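Long-range contact in gamma-glutamyltranspeptidase (Klebsiella pneumoniae subsp. pneumoniae, PDB 5HFT), which catalyses the conversion of oxamate to oxalate in the uric acid degradation pathway, as a member of the gamma-glutamyltransferase family: residues 105-115 / 157-165. Residues are numbered along the deposited sequence; the frame is centred on the assembly and turned at random.
Sequences LQESISRPRWL and AMGHAGAIV
The carbonyl oxygen of Met-158 is gripped side-on by two nitrogens of Arg-113: NE donates to O at 3.0 Å and NH2 at 3.1 Å. Both donors stand above the same face of the Met-158 carbonyl plane, whereas the oxygen lies close to the plane of the guanidinium. The remaining terminal nitrogen, NH1, turns back to the helix 105-110 and bonds Ile-109 O at 2.8 Å, with that oxygen tilted out of the guanidinium plane. A bend at chi3 (-73°) swings the group into this position, where bonds at two edges fix its rotation. Arg-113 thus joins the Met-158 loop to the helix end; NH2 also forms a salt bridge with Asp-177, whose carboxylate accepts from Ala-161 N as well and so extends the link to the strand. Alongside the polar grip, the aliphatic part of Arg-113 runs past Met-158 in the opposite direction, Arg-113 CB to Met-158 CG 3.6 Å. The Met-158 chain, bent at chi2 (44°), carries its CE methyl to the backbone of Arg-113 and Trp-114.

In this Ntn-hydrolase fold the helix packs over one face of the antiparallel sheet, running nearly antiparallel to strand 160-165 (166°), with the short axes 9.0 Å apart. Strand 160-166 lies between strands 76-82 and 172-175. Small residues meet the helix here: Ile-109 packs CG2 on Ala-161, over its carbonyl oxygen and CB, while its CD1 reaches Ala-163 CB at 4.0 Å. One turn earlier, Leu-105 CD1 shares Ala-163 CB with Ile-109, and both Leu-105 methyls lie against Val-165 CG2, CD2 the nearer (3.6 Å). Gly-159, beside the arginine, lies close to Gly-84, inferred to bind substrate. At the more exposed end, Leu-115 lays CD1 against Ala-157 CB.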
ATOM      1  N   LEU C 105       4.097 -20.338  -7.853  1.00 44.96           N
ATOM      2  CA  LEU C 105       3.806 -19.045  -7.239  1.00 40.65           C
ATOM      3  C   LEU C 105       2.349 -18.942  -6.821  1.00 39.23           C
ATOM      4  O   LEU C 105       2.048 -18.630  -5.667  1.00 42.08           O
ATOM      5  CB  LEU C 105       4.143 -17.902  -8.198  1.00 41.29           C
ATOM      6  CG  LEU C 105       3.882 -16.493  -7.631  1.00 35.21           C
ATOM      7  CD1 LEU C 105       4.773 -16.197  -6.423  1.00 30.29           C
ATOM      8  CD2 LEU C 105       4.089 -15.428  -8.694  1.00 33.43           C
ATOM      9  N   GLN C 106       1.430 -19.215  -7.752  1.00 42.69           N
ATOM     10  CA  GLN C 106       0.001 -19.103  -7.457  1.00 44.26           C
ATOM     11  C   GLN C 106      -0.416 -20.057  -6.339  1.00 43.95           C
ATOM     12  O   GLN C 106      -1.182 -19.678  -5.445  1.00 41.88           O
ATOM     13  CB  GLN C 106      -0.805 -19.344  -8.735  1.00 39.83           C
ATOM     14  CG  GLN C 106      -2.337 -19.223  -8.626  1.00 43.09           C
ATOM     15  CD  GLN C 106      -2.837 -17.929  -7.981  1.00 41.93           C
ATOM     16  OE1 GLN C 106      -2.919 -16.880  -8.617  1.00 38.96           O
ATOM     17  NE2 GLN C 106      -3.219 -18.021  -6.717  1.00 44.14           N
ATOM     18  N   GLU C 107       0.128 -21.275  -6.328  1.00 42.63           N
ATOM     19  CA  GLU C 107      -0.198 -22.191  -5.241  1.00 42.04           C
ATOM     20  C   GLU C 107       0.362 -21.692  -3.919  1.00 43.89           C
ATOM     21  O   GLU C 107      -0.289 -21.834  -2.877  1.00 44.39           O
ATOM     22  CB  GLU C 107       0.316 -23.598  -5.544  1.00 38.81           C
ATOM     23  N   SER C 108       1.554 -21.081  -3.940  1.00 44.67           N
ATOM     24  CA  SER C 108       2.166 -20.593  -2.704  1.00 40.56           C
ATOM     25  C   SER C 108       1.268 -19.592  -1.994  1.00 38.45           C
ATOM     26  O   SER C 108       1.223 -19.558  -0.765  1.00 43.67           O
ATOM     27  CB  SER C 108       3.540 -19.985  -2.994  1.00 41.96           C
ATOM     28  N   ILE C 109       0.542 -18.772  -2.752  1.00 41.40           N
ATOM     29  CA  ILE C 109      -0.341 -17.768  -2.163  1.00 40.99           C
ATOM     30  C   ILE C 109      -1.670 -18.388  -1.710  1.00 41.02           C
ATOM     31  O   ILE C 109      -2.296 -17.895  -0.765  1.00 41.85           O
ATOM     32  CB  ILE C 109      -0.567 -16.630  -3.182  1.00 41.26           C
ATOM     33  CG1 ILE C 109       0.743 -15.917  -3.485  1.00 39.63           C
ATOM     34  CG2 ILE C 109      -1.550 -15.601  -2.654  1.00 39.51           C
ATOM     35  CD1 ILE C 109       0.667 -14.989  -4.644  1.00 36.50           C
ATOM     36  N   SER C 110      -2.095 -19.495  -2.334  1.00 44.53           N
ATOM     37  CA  SER C 110      -3.421 -20.064  -2.088  1.00 41.19           C
ATOM     38  C   SER C 110      -3.452 -20.987  -0.874  1.00 49.43           C
ATOM     39  O   SER C 110      -4.383 -20.906  -0.061  1.00 52.02           O
ATOM     40  CB  SER C 110      -3.903 -20.820  -3.321  1.00 43.39           C
ATOM     41  OG  SER C 110      -4.067 -19.951  -4.427  1.00 46.93           O
ATOM     42  N   ARG C 111      -2.463 -21.903  -0.755  1.00 44.54           N
ATOM     43  CA  ARG C 111      -2.346 -22.850   0.356  1.00 44.42           C
ATOM     44  C   ARG C 111      -2.652 -22.166   1.685  1.00 54.65           C
ATOM     45  O   ARG C 111      -2.249 -21.014   1.905  1.00 56.84           O
ATOM     46  CB  ARG C 111      -0.953 -23.484   0.396  1.00 49.74           C
ATOM     47  N   PRO C 112      -3.422 -22.807   2.561  1.00 58.31           N
ATOM     48  CA  PRO C 112      -3.929 -22.110   3.753  1.00 51.84           C
ATOM     49  C   PRO C 112      -2.809 -21.646   4.678  1.00 50.46           C
ATOM     50  O   PRO C 112      -1.695 -22.176   4.669  1.00 53.75           O
ATOM     51  CB  PRO C 112      -4.818 -23.166   4.425  1.00 54.44           C
ATOM     52  CG  PRO C 112      -4.364 -24.494   3.847  1.00 51.56           C
ATOM     53  CD  PRO C 112      -3.927 -24.190   2.456  1.00 49.50           C
ATOM     54  N   ARG C 113      -3.115 -20.613   5.474  1.00 50.74           N
ATOM     55  CA  ARG C 113      -2.114 -19.995   6.346  1.00 46.99           C
ATOM     56  C   ARG C 113      -2.485 -20.010   7.826  1.00 47.76           C
ATOM     57  O   ARG C 113      -3.345 -20.783   8.260  1.00 47.68           O
ATOM     58  CB  ARG C 113      -1.828 -18.568   5.893  1.00 43.11           C
ATOM     59  CG  ARG C 113      -1.095 -18.497   4.578  1.00 42.80           C
ATOM     60  CD  ARG C 113      -0.607 -17.097   4.312  1.00 43.81           C
ATOM     61  NE  ARG C 113      -1.680 -16.180   3.958  1.00 42.40           N
ATOM     62  CZ  ARG C 113      -2.142 -16.032   2.721  1.00 44.22           C
ATOM     63  NH1 ARG C 113      -1.618 -16.750   1.736  1.00 47.26           N
ATOM     64  NH2 ARG C 113      -3.120 -15.170   2.462  1.00 42.90           N
ATOM     65  N   TRP C 114      -1.812 -19.182   8.624  1.00 53.59           N
ATOM     66  CA  TRP C 114      -1.916 -19.319  10.070  1.00 54.09           C
ATOM     67  C   TRP C 114      -1.597 -18.006  10.769  1.00 53.30           C
ATOM     68  O   TRP C 114      -0.688 -17.280  10.362  1.00 51.91           O
ATOM     69  CB  TRP C 114      -0.966 -20.411  10.586  1.00 55.24           C
ATOM     70  CG  TRP C 114       0.472 -20.173  10.246  1.00 54.44           C
ATOM     71  CD1 TRP C 114       1.371 -19.484  10.989  1.00 50.83           C
ATOM     72  CD2 TRP C 114       1.173 -20.622   9.074  1.00 52.98           C
ATOM     73  NE1 TRP C 114       2.592 -19.477  10.359  1.00 54.70           N
ATOM     74  CE2 TRP C 114       2.493 -20.169   9.181  1.00 51.29           C
ATOM     75  CE3 TRP C 114       0.806 -21.359   7.946  1.00 55.22           C
ATOM     76  CZ2 TRP C 114       3.448 -20.421   8.208  1.00 48.90           C
ATOM     77  CZ3 TRP C 114       1.758 -21.612   6.985  1.00 53.11           C
ATOM     78  CH2 TRP C 114       3.060 -21.142   7.120  1.00 47.21           C
ATOM     79  N   LEU C 115      -2.331 -17.734  11.844  1.00 56.44           N
ATOM     80  CA  LEU C 115      -2.027 -16.625  12.747  1.00 55.86           C
ATOM     81  C   LEU C 115      -1.646 -17.161  14.131  1.00 57.50           C
ATOM     82  O   LEU C 115      -0.464 -17.305  14.467  1.00 56.58           O
ATOM     83  CB  LEU C 115      -3.221 -15.673  12.856  1.00 51.01           C
ATOM     84  CG  LEU C 115      -3.663 -14.973  11.567  1.00 52.76           C
ATOM     85  CD1 LEU C 115      -5.059 -14.406  11.737  1.00 52.53           C
ATOM     86  CD2 LEU C 115      -2.675 -13.878  11.130  1.00 52.45           C
ATOM     87  N   ALA C 157      -8.587 -13.146   7.728  1.00 56.12           N
ATOM     88  CA  ALA C 157      -7.565 -12.849   8.725  1.00 53.88           C
ATOM     89  C   ALA C 157      -6.184 -13.389   8.364  1.00 54.60           C
ATOM     90  O   ALA C 157      -5.194 -12.947   8.961  1.00 54.91           O
ATOM     91  CB  ALA C 157      -8.003 -13.404  10.084  1.00 53.31           C
ATOM     92  N   MET C 158      -6.084 -14.304   7.391  1.00 52.42           N
ATOM     93  CA  MET C 158      -4.786 -14.696   6.850  1.00 49.12           C
ATOM     94  C   MET C 158      -4.277 -13.737   5.780  1.00 48.22           C
ATOM     95  O   MET C 158      -3.142 -13.905   5.325  1.00 48.60           O
ATOM     96  CB  MET C 158      -4.808 -16.123   6.288  1.00 47.74           C
ATOM     97  CG  MET C 158      -4.837 -17.271   7.311  1.00 48.89           C
ATOM     98  SD  MET C 158      -5.946 -17.156   8.718  1.00 56.39           S
ATOM     99  CE  MET C 158      -5.610 -18.704   9.549  1.00 49.67           C
ATOM    100  N   GLY C 159      -5.092 -12.782   5.332  1.00 46.59           N
ATOM    101  CA  GLY C 159      -4.624 -11.710   4.473  1.00 45.34           C
ATOM    102  C   GLY C 159      -4.979 -11.882   3.005  1.00 49.43           C
ATOM    103  O   GLY C 159      -5.638 -12.836   2.578  1.00 47.09           O
ATOM    104  N   HIS C 160      -4.533 -10.893   2.232  1.00 47.80           N
ATOM    105  CA  HIS C 160      -4.597 -10.907   0.777  1.00 45.41           C
ATOM    106  C   HIS C 160      -3.207 -10.595   0.271  1.00 47.21           C
ATOM    107  O   HIS C 160      -2.677  -9.516   0.556  1.00 46.49           O
ATOM    108  CB  HIS C 160      -5.559  -9.854   0.224  1.00 51.15           C
ATOM    109  CG  HIS C 160      -6.968  -9.980   0.701  1.00 52.77           C
ATOM    110  ND1 HIS C 160      -7.469 -11.129   1.276  1.00 51.13           N
ATOM    111  CD2 HIS C 160      -7.996  -9.099   0.662  1.00 56.62           C
ATOM    112  CE1 HIS C 160      -8.743 -10.947   1.578  1.00 54.73           C
ATOM    113  NE2 HIS C 160      -9.087  -9.724   1.215  1.00 58.56           N
ATOM    114  N   ALA C 161      -2.617 -11.526  -0.470  1.00 45.84           N
ATOM    115  CA  ALA C 161      -1.260 -11.362  -0.951  1.00 40.27           C
ATOM    116  C   ALA C 161      -1.252 -11.431  -2.472  1.00 43.85           C
ATOM    117  O   ALA C 161      -2.042 -12.152  -3.081  1.00 42.20           O
ATOM    118  CB  ALA C 161      -0.331 -12.415  -0.340  1.00 37.81           C
ATOM    119  N   GLY C 162      -0.366 -10.643  -3.083  1.00 48.32           N
ATOM    120  CA  GLY C 162      -0.172 -10.669  -4.516  1.00 38.91           C
ATOM    121  C   GLY C 162       1.315 -10.791  -4.801  1.00 41.02           C
ATOM    122  O   GLY C 162       2.146 -10.628  -3.905  1.00 39.88           O
ATOM    123  N   ALA C 163       1.642 -11.117  -6.049  1.00 36.71           N
ATOM    124  CA  ALA C 163       3.045 -11.274  -6.405  1.00 40.05           C
ATOM    125  C   ALA C 163       3.213 -11.263  -7.916  1.00 40.30           C
ATOM    126  O   ALA C 163       2.329 -11.696  -8.668  1.00 37.38           O
ATOM    127  CB  ALA C 163       3.644 -12.570  -5.829  1.00 40.64           C
ATOM    128  N   ILE C 164       4.371 -10.768  -8.345  1.00 37.46           N
ATOM    129  CA  ILE C 164       4.855 -10.952  -9.707  1.00 35.84           C
ATOM    130  C   ILE C 164       6.263 -11.490  -9.603  1.00 31.19           C
ATOM    131  O   ILE C 164       7.054 -11.009  -8.787  1.00 38.27           O
ATOM    132  CB  ILE C 164       4.851  -9.658 -10.548  1.00 35.74           C
ATOM    133  CG1 ILE C 164       3.472  -9.002 -10.564  1.00 26.41           C
ATOM    134  CG2 ILE C 164       5.385  -9.934 -11.962  1.00 26.00           C
ATOM    135  CD1 ILE C 164       3.442  -7.731 -11.346  1.00 24.20           C
ATOM    136  N   VAL C 165       6.562 -12.513 -10.382  1.00 31.07           N
ATOM    137  CA  VAL C 165       7.921 -13.001 -10.534  1.00 31.90           C
ATOM    138  C   VAL C 165       8.322 -12.767 -11.977  1.00 27.61           C
ATOM    139  O   VAL C 165       7.561 -13.091 -12.897  1.00 26.41           O
ATOM    140  CB  VAL C 165       8.042 -14.481 -10.139  1.00 33.26           C
ATOM    141  CG1 VAL C 165       9.488 -14.988 -10.306  1.00 27.71           C
ATOM    142  CG2 VAL C 165       7.574 -14.647  -8.698  1.00 35.21           C
TER